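PDB 6IAQ: dihydrodipicolinate reductase N-terminus domain-containing protein from Mycobacterium smegmatis, which binds NADP and acts as a native amine dehydrogenase, a class of enzyme used for the asymmetric reductive amination of ketones to amines. Local coordinates for residues A[11-16]-A[76-81]; A[102-107]-A[308-313]; A[34-39]-A[58-63]. All blocks are in the same frame, centred on the assembly; numbering follows the deposited sequence.

Contact 1 of 3, residues A[11-16]-A[76-81]; sequences VVYGVG and DIAVIA. With NAP (NADP nicotinamide-adenine-dinucleotide phosphate), chain F.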
loop_
_atom_site.group_PDB
_atom_site.type_symbol
_atom_site.label_atom_id
_atom_site.label_comp_id
_atom_site.label_asym_id
_atom_site.label_seq_id
_atom_site.Cartn_x
_atom_site.Cartn_y
_atom_site.Cartn_z
ATOM N N VAL A 11 -2.401 28.095 7.360
ATOM C CA VAL A 11 -2.859 29.078 6.341
ATOM C C VAL A 11 -3.316 28.295 5.100
ATOM O O VAL A 11 -2.546 27.439 4.614
ATOM C CB VAL A 11 -1.759 30.104 6.016
ATOM C CG1 VAL A 11 -2.010 30.839 4.691
ATOM C CG2 VAL A 11 -1.641 31.124 7.150
ATOM N N VAL A 12 -4.544 28.534 4.637
ATOM C CA VAL A 12 -5.048 27.873 3.396
ATOM C C VAL A 12 -4.684 28.806 2.235
ATOM O O VAL A 12 -5.140 29.973 2.197
ATOM C CB VAL A 12 -6.514 27.382 3.460
ATOM C CG1 VAL A 12 -7.122 27.441 4.859
ATOM C CG2 VAL A 12 -7.432 28.019 2.455
ATOM N N TYR A 13 -3.728 28.353 1.432
ATOM C CA TYR A 13 -3.085 29.087 0.334
ATOM C C TYR A 13 -3.793 28.690 -0.969
ATOM O O TYR A 13 -3.537 27.569 -1.506
ATOM C CB TYR A 13 -1.592 28.776 0.369
ATOM C CG TYR A 13 -0.674 29.792 -0.253
ATOM C CD1 TYR A 13 -1.076 30.581 -1.321
ATOM C CD2 TYR A 13 0.619 29.933 0.205
ATOM C CE1 TYR A 13 -0.202 31.461 -1.929
ATOM C CE2 TYR A 13 1.495 30.833 -0.373
ATOM C CZ TYR A 13 1.075 31.613 -1.434
ATOM O OH TYR A 13 1.933 32.491 -2.024
ATOM N N GLY A 14 -4.649 29.595 -1.464
ATOM C CA GLY A 14 -5.628 29.335 -2.527
ATOM C C GLY A 14 -6.914 28.854 -1.893
ATOM O O GLY A 14 -6.860 28.149 -0.866
ATOM N N VAL A 15 -8.047 29.265 -2.438
ATOM C CA VAL A 15 -9.390 28.969 -1.884
ATOM C C VAL A 15 -10.281 28.527 -3.043
ATOM O O VAL A 15 -11.381 29.083 -3.195
ATOM C CB VAL A 15 -9.973 30.163 -1.118
ATOM C CG1 VAL A 15 -11.146 29.705 -0.278
ATOM C CG2 VAL A 15 -8.933 30.813 -0.231
ATOM N N GLY A 16 -9.815 27.539 -3.810
ATOM C CA GLY A 16 -10.528 27.092 -5.013
ATOM C C GLY A 16 -11.268 25.813 -4.751
ATOM O O GLY A 16 -11.641 25.553 -3.577
ATOM N N ASP A 76 2.160 27.018 11.408
ATOM C CA ASP A 76 2.961 25.764 11.368
ATOM C C ASP A 76 2.997 25.207 9.945
ATOM O O ASP A 76 3.958 24.472 9.629
ATOM C CB ASP A 76 2.351 24.701 12.286
ATOM C CG ASP A 76 2.365 25.143 13.733
ATOM O OD1 ASP A 76 3.443 25.288 14.232
ATOM O OD2 ASP A 76 1.275 25.378 14.316
ATOM N N ILE A 77 1.967 25.494 9.144
ATOM C CA ILE A 77 1.786 24.834 7.815
ATOM C C ILE A 77 0.973 25.757 6.893
ATOM O O ILE A 77 -0.095 26.299 7.325
ATOM C CB ILE A 77 1.135 23.434 7.958
ATOM C CG1 ILE A 77 1.163 22.633 6.648
ATOM C CG2 ILE A 77 -0.278 23.554 8.497
ATOM C CD1 ILE A 77 2.445 21.956 6.360
ATOM N N ALA A 78 1.456 25.877 5.664
ATOM C CA ALA A 78 0.707 26.426 4.513
ATOM C C ALA A 78 0.207 25.244 3.677
ATOM O O ALA A 78 1.013 24.370 3.331
ATOM C CB ALA A 78 1.602 27.315 3.687
ATOM N N VAL A 79 -1.091 25.218 3.415
ATOM C CA VAL A 79 -1.803 24.130 2.688
ATOM C C VAL A 79 -2.163 24.691 1.300
ATOM O O VAL A 79 -3.022 25.554 1.240
ATOM C CB VAL A 79 -3.021 23.675 3.495
ATOM C CG1 VAL A 79 -3.720 22.526 2.816
ATOM C CG2 VAL A 79 -2.626 23.309 4.934
ATOM N N ILE A 80 -1.403 24.326 0.274
ATOM C CA ILE A 80 -1.394 25.033 -1.029
ATOM C C ILE A 80 -2.180 24.210 -2.059
ATOM O O ILE A 80 -1.804 23.054 -2.348
ATOM C CB ILE A 80 0.029 25.297 -1.510
ATOM C CG1 ILE A 80 0.866 25.995 -0.422
ATOM C CG2 ILE A 80 -0.006 26.113 -2.800
ATOM C CD1 ILE A 80 2.310 26.183 -0.812
ATOM N N ALA A 81 -3.206 24.827 -2.633
ATOM C CA ALA A 81 -3.925 24.285 -3.808
ATOM C C ALA A 81 -4.092 25.428 -4.815
ATOM O O ALA A 81 -5.226 26.013 -4.860
ATOM C CB ALA A 81 -5.217 23.689 -3.369
HETATM P PA NAP F . -9.054 26.105 -8.799
HETATM O O1A NAP F . -10.401 25.860 -8.305
HETATM O O2A NAP F . -8.745 26.879 -10.116
HETATM O O5B NAP F . -8.250 26.826 -7.574
HETATM C C5B NAP F . -6.995 27.496 -7.753
HETATM C C4B NAP F . -6.902 28.606 -6.716
HETATM O O4B NAP F . -5.645 29.275 -6.783
HETATM C C3B NAP F . -7.984 29.712 -6.844
HETATM O O3B NAP F . -8.547 29.820 -5.514
HETATM C C2B NAP F . -7.247 31.006 -7.180
HETATM O O2B NAP F . -7.764 32.170 -6.497
HETATM C C1B NAP F . -5.933 30.690 -6.536
HETATM N N9A NAP F . -4.755 31.417 -7.006
HETATM C C8A NAP F . -4.224 31.481 -8.243
HETATM N N7A NAP F . -3.092 32.192 -8.180
HETATM C C5A NAP F . -2.874 32.501 -6.879
HETATM C C6A NAP F . -1.850 33.214 -6.074
HETATM N N6A NAP F . -0.786 33.759 -6.650
HETATM N N1A NAP F . -2.026 33.309 -4.757
HETATM C C2A NAP F . -3.076 32.770 -4.104
HETATM N N3A NAP F . -4.058 32.099 -4.749
HETATM C C4A NAP F . -3.979 31.994 -6.106
HETATM O O3 NAP F . -8.214 24.703 -8.988
HETATM P PN NAP F . -8.294 23.395 -7.972
HETATM O O1N NAP F . -9.185 22.311 -8.494
HETATM O O2N NAP F . -8.495 23.832 -6.564
HETATM O O5D NAP F . -6.771 23.011 -8.271
HETATM C C5D NAP F . -5.619 23.740 -7.831
HETATM C C4D NAP F . -4.308 23.118 -8.223
HETATM O O4D NAP F . -4.199 21.834 -7.524
HETATM C C3D NAP F . -4.217 22.906 -9.707
HETATM O O3D NAP F . -2.941 23.229 -10.228
HETATM C C2D NAP F . -4.484 21.401 -9.851
HETATM O O2D NAP F . -3.894 20.917 -11.064
HETATM C C1D NAP F . -3.886 20.862 -8.519
HETATM N N1N NAP F . -4.477 19.567 -8.135
HETATM C C2N NAP F . -3.653 18.580 -7.841
HETATM C C3N NAP F . -4.170 17.330 -7.536
HETATM C C7N NAP F . -3.265 16.182 -7.143
HETATM O O7N NAP F . -3.805 15.081 -7.049
HETATM N N7N NAP F . -1.961 16.373 -6.875
HETATM C C4N NAP F . -5.553 17.149 -7.531
HETATM C C5N NAP F . -6.403 18.206 -7.839
HETATM C C6N NAP F . -5.814 19.411 -8.133
HETATM P P2B NAP F . -9.244 32.719 -6.740
HETATM O O1X NAP F . -10.218 31.724 -6.177
HETATM O O2X NAP F . -9.347 33.941 -5.829
HETATM O O3X NAP F . -9.175 32.937 -8.255
HETATM O O HOH W 1 -7.853 25.345 -4.426
#

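Contact 2 of 3, residues A[102-107]-A[308-313]; sequences NAVTLS and TQMVNR. With NAP (NADP nicotinamide-adenine-dinucleotide phosphate), chain F.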
loop_
_atom_site.group_PDB
_atom_site.type_symbol
_atom_site.label_atom_id
_atom_site.label_comp_id
_atom_site.label_asym_id
_atom_site.label_seq_id
_atom_site.Cartn_x
_atom_site.Cartn_y
_atom_site.Cartn_z
ATOM N N ASN A 102 6.404 25.631 6.847
ATOM C CA ASN A 102 6.219 24.286 6.233
ATOM C C ASN A 102 5.111 24.406 5.182
ATOM O O ASN A 102 4.127 25.152 5.423
ATOM C CB ASN A 102 5.813 23.238 7.258
ATOM C CG ASN A 102 6.847 23.043 8.357
ATOM O OD1 ASN A 102 7.996 22.714 8.075
ATOM N ND2 ASN A 102 6.439 23.231 9.604
ATOM N N ALA A 103 5.240 23.699 4.067
ATOM C CA ALA A 103 4.225 23.743 2.989
ATOM C C ALA A 103 3.929 22.325 2.498
ATOM O O ALA A 103 4.862 21.585 2.187
ATOM C CB ALA A 103 4.670 24.648 1.858
ATOM N N VAL A 104 2.647 21.987 2.473
ATOM C CA VAL A 104 2.126 20.804 1.736
ATOM C C VAL A 104 1.355 21.380 0.532
ATOM O O VAL A 104 0.634 22.373 0.717
ATOM C CB VAL A 104 1.309 19.928 2.706
ATOM C CG1 VAL A 104 0.027 20.599 3.179
ATOM C CG2 VAL A 104 1.048 18.563 2.125
ATOM N N THR A 105 1.588 20.858 -0.664
ATOM C CA THR A 105 0.996 21.405 -1.909
ATOM C C THR A 105 0.461 20.287 -2.809
ATOM O O THR A 105 1.085 19.208 -2.856
ATOM C CB THR A 105 2.006 22.273 -2.661
ATOM O OG1 THR A 105 1.359 22.866 -3.790
ATOM C CG2 THR A 105 3.229 21.526 -3.132
ATOM N N LEU A 106 -0.596 20.593 -3.559
ATOM C CA LEU A 106 -1.171 19.678 -4.578
ATOM C C LEU A 106 -0.379 19.756 -5.866
ATOM O O LEU A 106 -0.712 18.961 -6.766
ATOM C CB LEU A 106 -2.641 20.038 -4.816
ATOM C CG LEU A 106 -3.559 19.726 -3.650
ATOM C CD1 LEU A 106 -4.989 19.973 -4.043
ATOM C CD2 LEU A 106 -3.316 18.313 -3.103
ATOM N N SER A 107 0.597 20.682 -6.009
ATOM C CA SER A 107 1.348 20.830 -7.278
ATOM C C SER A 107 1.810 19.446 -7.777
ATOM O O SER A 107 2.623 18.829 -7.101
ATOM C CB SER A 107 2.498 21.802 -7.153
ATOM O OG SER A 107 2.004 23.123 -6.949
ATOM N N THR A 308 -8.015 14.429 1.239
ATOM C CA THR A 308 -7.718 13.613 2.453
ATOM C C THR A 308 -6.225 13.339 2.523
ATOM O O THR A 308 -5.681 13.390 3.623
ATOM C CB THR A 308 -8.452 12.271 2.501
ATOM O OG1 THR A 308 -8.038 11.482 1.372
ATOM C CG2 THR A 308 -9.943 12.480 2.575
ATOM N N GLN A 309 -5.563 13.090 1.396
ATOM C CA GLN A 309 -4.126 12.751 1.453
ATOM C C GLN A 309 -3.316 13.978 1.865
ATOM O O GLN A 309 -2.442 13.826 2.739
ATOM C CB GLN A 309 -3.686 12.090 0.162
ATOM C CG GLN A 309 -4.233 10.668 0.059
ATOM C CD GLN A 309 -3.778 10.019 -1.212
ATOM O OE1 GLN A 309 -2.709 9.429 -1.271
ATOM N NE2 GLN A 309 -4.584 10.148 -2.243
ATOM N N MET A 310 -3.587 15.155 1.293
ATOM C CA MET A 310 -2.858 16.386 1.692
ATOM C C MET A 310 -3.109 16.641 3.180
ATOM O O MET A 310 -2.166 16.954 3.884
ATOM C CB MET A 310 -3.269 17.622 0.871
ATOM C CG MET A 310 -2.493 18.856 1.299
ATOM S SD MET A 310 -2.399 20.159 0.011
ATOM C CE MET A 310 -4.147 20.529 -0.021
ATOM N N VAL A 311 -4.336 16.529 3.646
ATOM C CA VAL A 311 -4.683 16.779 5.077
ATOM C C VAL A 311 -3.943 15.775 5.963
ATOM O O VAL A 311 -3.243 16.225 6.901
ATOM C CB VAL A 311 -6.199 16.765 5.291
ATOM C CG1 VAL A 311 -6.577 16.769 6.771
ATOM C CG2 VAL A 311 -6.846 17.942 4.573
ATOM N N ASN A 312 -4.041 14.479 5.648
ATOM C CA ASN A 312 -3.503 13.389 6.507
ATOM C C ASN A 312 -1.973 13.466 6.456
ATOM O O ASN A 312 -1.332 12.931 7.392
ATOM C CB ASN A 312 -4.069 12.020 6.122
ATOM C CG ASN A 312 -5.568 11.893 6.353
ATOM O OD1 ASN A 312 -6.176 12.702 7.061
ATOM N ND2 ASN A 312 -6.189 10.882 5.751
ATOM N N ARG A 313 -1.394 14.162 5.464
ATOM C CA ARG A 313 0.077 14.363 5.392
ATOM C C ARG A 313 0.564 15.495 6.324
ATOM O O ARG A 313 1.777 15.574 6.575
ATOM C CB ARG A 313 0.543 14.670 3.966
ATOM C CG ARG A 313 0.761 13.472 3.054
ATOM C CD ARG A 313 1.685 12.441 3.663
ATOM N NE ARG A 313 2.022 11.367 2.751
ATOM C CZ ARG A 313 2.666 10.251 3.115
ATOM N NH1 ARG A 313 3.051 10.053 4.384
ATOM N NH2 ARG A 313 2.929 9.338 2.201
HETATM P PA NAP F . -9.054 26.105 -8.799
HETATM O O1A NAP F . -10.401 25.860 -8.305
HETATM O O2A NAP F . -8.745 26.879 -10.116
HETATM O O5B NAP F . -8.250 26.826 -7.574
HETATM C C5B NAP F . -6.995 27.496 -7.753
HETATM C C4B NAP F . -6.902 28.606 -6.716
HETATM O O4B NAP F . -5.645 29.275 -6.783
HETATM C C3B NAP F . -7.984 29.712 -6.844
HETATM O O3B NAP F . -8.547 29.820 -5.514
HETATM C C2B NAP F . -7.247 31.006 -7.180
HETATM O O2B NAP F . -7.764 32.170 -6.497
HETATM C C1B NAP F . -5.933 30.690 -6.536
HETATM N N9A NAP F . -4.755 31.417 -7.006
HETATM C C8A NAP F . -4.224 31.481 -8.243
HETATM N N7A NAP F . -3.092 32.192 -8.180
HETATM C C5A NAP F . -2.874 32.501 -6.879
HETATM C C6A NAP F . -1.850 33.214 -6.074
HETATM N N6A NAP F . -0.786 33.759 -6.650
HETATM N N1A NAP F . -2.026 33.309 -4.757
HETATM C C2A NAP F . -3.076 32.770 -4.104
HETATM N N3A NAP F . -4.058 32.099 -4.749
HETATM C C4A NAP F . -3.979 31.994 -6.106
HETATM O O3 NAP F . -8.214 24.703 -8.988
HETATM P PN NAP F . -8.294 23.395 -7.972
HETATM O O1N NAP F . -9.185 22.311 -8.494
HETATM O O2N NAP F . -8.495 23.832 -6.564
HETATM O O5D NAP F . -6.771 23.011 -8.271
HETATM C C5D NAP F . -5.619 23.740 -7.831
HETATM C C4D NAP F . -4.308 23.118 -8.223
HETATM O O4D NAP F . -4.199 21.834 -7.524
HETATM C C3D NAP F . -4.217 22.906 -9.707
HETATM O O3D NAP F . -2.941 23.229 -10.228
HETATM C C2D NAP F . -4.484 21.401 -9.851
HETATM O O2D NAP F . -3.894 20.917 -11.064
HETATM C C1D NAP F . -3.886 20.862 -8.519
HETATM N N1N NAP F . -4.477 19.567 -8.135
HETATM C C2N NAP F . -3.653 18.580 -7.841
HETATM C C3N NAP F . -4.170 17.330 -7.536
HETATM C C7N NAP F . -3.265 16.182 -7.143
HETATM O O7N NAP F . -3.805 15.081 -7.049
HETATM N N7N NAP F . -1.961 16.373 -6.875
HETATM C C4N NAP F . -5.553 17.149 -7.531
HETATM C C5N NAP F . -6.403 18.206 -7.839
HETATM C C6N NAP F . -5.814 19.411 -8.133
HETATM P P2B NAP F . -9.244 32.719 -6.740
HETATM O O1X NAP F . -10.218 31.724 -6.177
HETATM O O2X NAP F . -9.347 33.941 -5.829
HETATM O O3X NAP F . -9.175 32.937 -8.255
#

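Contact 3 of 3, residues A[34-39]-A[58-63]; sequences VGAIAR and LGVAVS. With NAP (NADP nicotinamide-adenine-dinucleotide phosphate), chain F.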
loop_
_atom_site.group_PDB
_atom_site.type_symbol
_atom_site.label_atom_id
_atom_site.label_comp_id
_atom_site.label_asym_id
_atom_site.label_seq_id
_atom_site.Cartn_x
_atom_site.Cartn_y
_atom_site.Cartn_z
ATOM N N VAL A 34 -5.681 30.105 10.597
ATOM C CA VAL A 34 -5.321 31.467 11.066
ATOM C C VAL A 34 -5.173 32.417 9.875
ATOM O O VAL A 34 -5.002 33.630 10.113
ATOM C CB VAL A 34 -4.054 31.437 11.936
ATOM C CG1 VAL A 34 -4.284 30.529 13.133
ATOM C CG2 VAL A 34 -2.802 31.042 11.161
ATOM N N GLY A 35 -5.246 31.914 8.643
ATOM C CA GLY A 35 -5.080 32.784 7.460
ATOM C C GLY A 35 -5.517 32.104 6.177
ATOM O O GLY A 35 -5.664 30.863 6.176
ATOM N N ALA A 36 -5.748 32.893 5.123
ATOM C CA ALA A 36 -6.280 32.401 3.833
ATOM C C ALA A 36 -5.888 33.394 2.730
ATOM O O ALA A 36 -6.040 34.623 2.935
ATOM C CB ALA A 36 -7.768 32.185 3.936
ATOM N N ILE A 37 -5.313 32.879 1.648
ATOM C CA ILE A 37 -4.754 33.670 0.526
ATOM C C ILE A 37 -5.534 33.325 -0.749
ATOM O O ILE A 37 -5.733 32.111 -1.046
ATOM C CB ILE A 37 -3.252 33.434 0.384
ATOM C CG1 ILE A 37 -2.544 33.599 1.732
ATOM C CG2 ILE A 37 -2.652 34.313 -0.710
ATOM C CD1 ILE A 37 -1.166 33.007 1.768
ATOM N N ALA A 38 -6.002 34.359 -1.450
ATOM C CA ALA A 38 -6.722 34.243 -2.734
ATOM C C ALA A 38 -6.158 35.289 -3.700
ATOM O O ALA A 38 -5.177 36.005 -3.345
ATOM C CB ALA A 38 -8.213 34.400 -2.524
ATOM N N ARG A 39 -6.711 35.329 -4.910
ATOM C CA ARG A 39 -6.237 36.207 -6.006
ATOM C C ARG A 39 -7.420 37.065 -6.491
ATOM O O ARG A 39 -7.191 38.228 -6.778
ATOM C CB ARG A 39 -5.582 35.342 -7.088
ATOM C CG ARG A 39 -5.185 36.083 -8.352
ATOM C CD ARG A 39 -4.412 35.226 -9.306
ATOM N NE ARG A 39 -4.036 36.046 -10.446
ATOM C CZ ARG A 39 -4.824 36.324 -11.481
ATOM N NH1 ARG A 39 -6.063 35.858 -11.534
ATOM N NH2 ARG A 39 -4.363 37.066 -12.473
ATOM N N LEU A 58 -15.272 32.327 10.610
ATOM C CA LEU A 58 -14.036 31.697 11.148
ATOM C C LEU A 58 -13.204 32.741 11.892
ATOM O O LEU A 58 -12.300 32.334 12.640
ATOM C CB LEU A 58 -13.236 31.071 9.995
ATOM C CG LEU A 58 -13.196 29.545 9.944
ATOM C CD1 LEU A 58 -12.321 29.037 11.071
ATOM C CD2 LEU A 58 -14.582 28.911 10.019
ATOM N N GLY A 59 -13.462 34.032 11.661
ATOM C CA GLY A 59 -12.586 35.112 12.146
ATOM C C GLY A 59 -11.273 35.136 11.385
ATOM O O GLY A 59 -10.223 35.501 11.973
ATOM N N VAL A 60 -11.324 34.781 10.102
ATOM C CA VAL A 60 -10.159 34.823 9.170
ATOM C C VAL A 60 -10.603 35.601 7.927
ATOM O O VAL A 60 -11.511 35.114 7.218
ATOM C CB VAL A 60 -9.681 33.402 8.809
ATOM C CG1 VAL A 60 -8.511 33.441 7.862
ATOM C CG2 VAL A 60 -9.338 32.593 10.039
ATOM N N ALA A 61 -9.976 36.745 7.672
ATOM C CA ALA A 61 -10.263 37.598 6.498
ATOM C C ALA A 61 -9.330 37.179 5.369
ATOM O O ALA A 61 -8.101 37.266 5.556
ATOM C CB ALA A 61 -10.103 39.060 6.846
ATOM N N VAL A 62 -9.884 36.742 4.235
ATOM C CA VAL A 62 -9.057 36.329 3.064
ATOM C C VAL A 62 -8.224 37.535 2.625
ATOM O O VAL A 62 -8.784 38.655 2.507
ATOM C CB VAL A 62 -9.931 35.785 1.914
ATOM C CG1 VAL A 62 -9.105 35.485 0.677
ATOM C CG2 VAL A 62 -10.727 34.566 2.352
ATOM N N SER A 63 -6.942 37.302 2.372
ATOM C CA SER A 63 -5.955 38.297 1.923
ATOM C C SER A 63 -5.474 37.931 0.518
ATOM O O SER A 63 -5.566 36.747 0.125
ATOM C CB SER A 63 -4.816 38.371 2.895
ATOM O OG SER A 63 -3.668 38.966 2.289
HETATM P PA NAP F . -9.054 26.105 -8.799
HETATM O O1A NAP F . -10.401 25.860 -8.305
HETATM O O2A NAP F . -8.745 26.879 -10.116
HETATM O O5B NAP F . -8.250 26.826 -7.574
HETATM C C5B NAP F . -6.995 27.496 -7.753
HETATM C C4B NAP F . -6.902 28.606 -6.716
HETATM O O4B NAP F . -5.645 29.275 -6.783
HETATM C C3B NAP F . -7.984 29.712 -6.844
HETATM O O3B NAP F . -8.547 29.820 -5.514
HETATM C C2B NAP F . -7.247 31.006 -7.180
HETATM O O2B NAP F . -7.764 32.170 -6.497
HETATM C C1B NAP F . -5.933 30.690 -6.536
HETATM N N9A NAP F . -4.755 31.417 -7.006
HETATM C C8A NAP F . -4.224 31.481 -8.243
HETATM N N7A NAP F . -3.092 32.192 -8.180
HETATM C C5A NAP F . -2.874 32.501 -6.879
HETATM C C6A NAP F . -1.850 33.214 -6.074
HETATM N N6A NAP F . -0.786 33.759 -6.650
HETATM N N1A NAP F . -2.026 33.309 -4.757
HETATM C C2A NAP F . -3.076 32.770 -4.104
HETATM N N3A NAP F . -4.058 32.099 -4.749
HETATM C C4A NAP F . -3.979 31.994 -6.106
HETATM O O3 NAP F . -8.214 24.703 -8.988
HETATM P PN NAP F . -8.294 23.395 -7.972
HETATM O O1N NAP F . -9.185 22.311 -8.494
HETATM O O2N NAP F . -8.495 23.832 -6.564
HETATM O O5D NAP F . -6.771 23.011 -8.271
HETATM C C5D NAP F . -5.619 23.740 -7.831
HETATM C C4D NAP F . -4.308 23.118 -8.223
HETATM O O4D NAP F . -4.199 21.834 -7.524
HETATM C C3D NAP F . -4.217 22.906 -9.707
HETATM O O3D NAP F . -2.941 23.229 -10.228
HETATM C C2D NAP F . -4.484 21.401 -9.851
HETATM O O2D NAP F . -3.894 20.917 -11.064
HETATM C C1D NAP F . -3.886 20.862 -8.519
HETATM N N1N NAP F . -4.477 19.567 -8.135
HETATM C C2N NAP F . -3.653 18.580 -7.841
HETATM C C3N NAP F . -4.170 17.330 -7.536
HETATM C C7N NAP F . -3.265 16.182 -7.143
HETATM O O7N NAP F . -3.805 15.081 -7.049
HETATM N N7N NAP F . -1.961 16.373 -6.875
HETATM C C4N NAP F . -5.553 17.149 -7.531
HETATM C C5N NAP F . -6.403 18.206 -7.839
HETATM C C6N NAP F . -5.814 19.411 -8.133
HETATM P P2B NAP F . -9.244 32.719 -6.740
HETATM O O1X NAP F . -10.218 31.724 -6.177
HETATM O O2X NAP F . -9.347 33.941 -5.829
HETATM O O3X NAP F . -9.175 32.937 -8.255
HETATM O O HOH W 2 -5.939 35.752 6.023
#

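Contact 1 of 3, residues A[11-16]-A[76-81]
Val11 is held through both its N-H and its C=O by the neighbouring strand: its N-H bonds to Ile77 O (N to O 2.9 Å), and its O receives Val79 N. The bridges pair Val11 with Ala78, Val12 with Val79 and Tyr13 with Ile80, all parallel, between strand axes 28° apart. Val12 turns its side chain to the face opposite Val11 and Tyr13, which it shares with Val79 and where helix 17-28 packs on it. Tyr13 N donates to Val79 O, and Tyr13 O takes Ala81 N at 3.0 Å. The Tyr13 and Ile80 side chains run side by side, CB to CG1 3.8 Å; with CG anti to the backbone N (chi1 -156°), the edge of the tyrosine ring, at CE1, faces the adenine, 3.8 Å from NADP C2A. Strands 9-13 and 77-80 are the first and third strands in chain order of a Rossmann fold, adjacent in its parallel sheet, and Gly14 to Gly16 form the glycine-rich turn leading into helix 17-28. Gly14 has a positive phi of 89°, and its CA lies 4.1 Å from Ala81 O. Val15 N donates to the ribose hydroxyl O3B. Gly16 is the N-cap of helix 17-28; a water accepts weakly from Gly16 N and donates to Ala81 O and to the pyrophosphate oxygen O2N of NADP, each at 2.7 Å.

Contact 2 of 3, residues A[102-107]-A[308-313]
Leu106 O accepts the carboxamide N-H of the nicotinamide, NADP N7N to O 2.9 Å and 168° at the hydrogen, while the side chain of the same residue rests on Met310. Leu106 follows strand 102-105, the fourth of the Rossmann fold in chain order, and Met310 lies on helix 302-312, in the part of the chain related to the C-terminal domain of 2,4-diaminopentanoate dehydrogenase, so the contact joins the coenzyme-binding sheet to a late helix. With Met310 CG anti to the backbone N (chi1 -179°), the side chain extends toward the strand before bending at chi3. Its CG sits against both branches of Val104, 3.6 Å from CG1 and 3.6 Å from CG2, the two side chains meeting at a slant. Further out the thioether crosses Leu106 at about a right angle, and its sulfur also passes 3.8 Å from Val104 O. Val22 on helix 17-28 and Val79 on the neighbouring strand 77-80 also pack on Met310. Arg313 adds its CB to Val104 CG2 at 4.3 Å, but its guanidinium turns elsewhere, to salt bridges with Asp142 and Asp316. Leu106 lies between the nicotinamide and Met310: CB is 3.5 Å from NADP C2N, and CD2 is 3.7 Å from Met310 SD.

Contact 3 of 3, residues A[34-39]-A[58-63]
Two backbone bonds make the first shell between strand 34-37 and the irregular segment 58-63: Ser63 N donates to Ala36 O (2.9 Å, 174° at the hydrogen) and Ser63 O accepts from Ala38 N (2.9 Å). They flank a single bridge of Ile37 with Ser63, so the segment runs along the outer side of the second strand of the Rossmann fold, an edge strand of the parallel sheet. Ile37 CA also approaches Ser63 O, at 3.2 Å, in a CA-H...O contact. One water extends the pairing, accepting from Ala36 N and donating to Ala61 O.

Around these bonds lie small apolar groups. Val60 sets CG1, anti to the backbone N (chi1 180°), over the backbone of Gly35, 3.5 Å from its CA. Val62 spans two residues on one side of the strand, its CG2 near Ala36 CB and its CG1 against Ala38 CB, tighter than usual at 3.5 Å. Helix 48-51 backs this group through Leu48 and Leu51, while the carboxylate of Asp47 accepts from Leu58 N and Val60 N, and Ser63 OG accepts from Asp65 N. Beyond the strand end the chain meets the 2'-phosphate that distinguishes NADP from NAD: Arg39 N donates to O2X. The extended Arg39 side chain runs by the adenine, with CD 3.5 Å from NADP N7A.

Overall arrangement
From the N terminus, strand 9-13 opens contact 1, which closes when strand 77-80 pairs with it some 60 residues later. Nested inside that loop, contact 3 closes a much shorter one, bringing 58-63 back onto strand 32-37. Contact 2 opens only afterwards, at 102-107, and spans about 200 residues to tie the coenzyme-binding sheet to helix 302-312. Contact 1 lies between the other two in the sheet: strand 9-13 and the Gly14 that follows it bond to Ile37, Ala78 bonds to Asn102, and Met310 of contact 2 packs on Val79. Contacts 2 and 3, with centres about 18 Å apart, do not touch, yet all three reach NADP, from its 2'-phosphate to its nicotinamide.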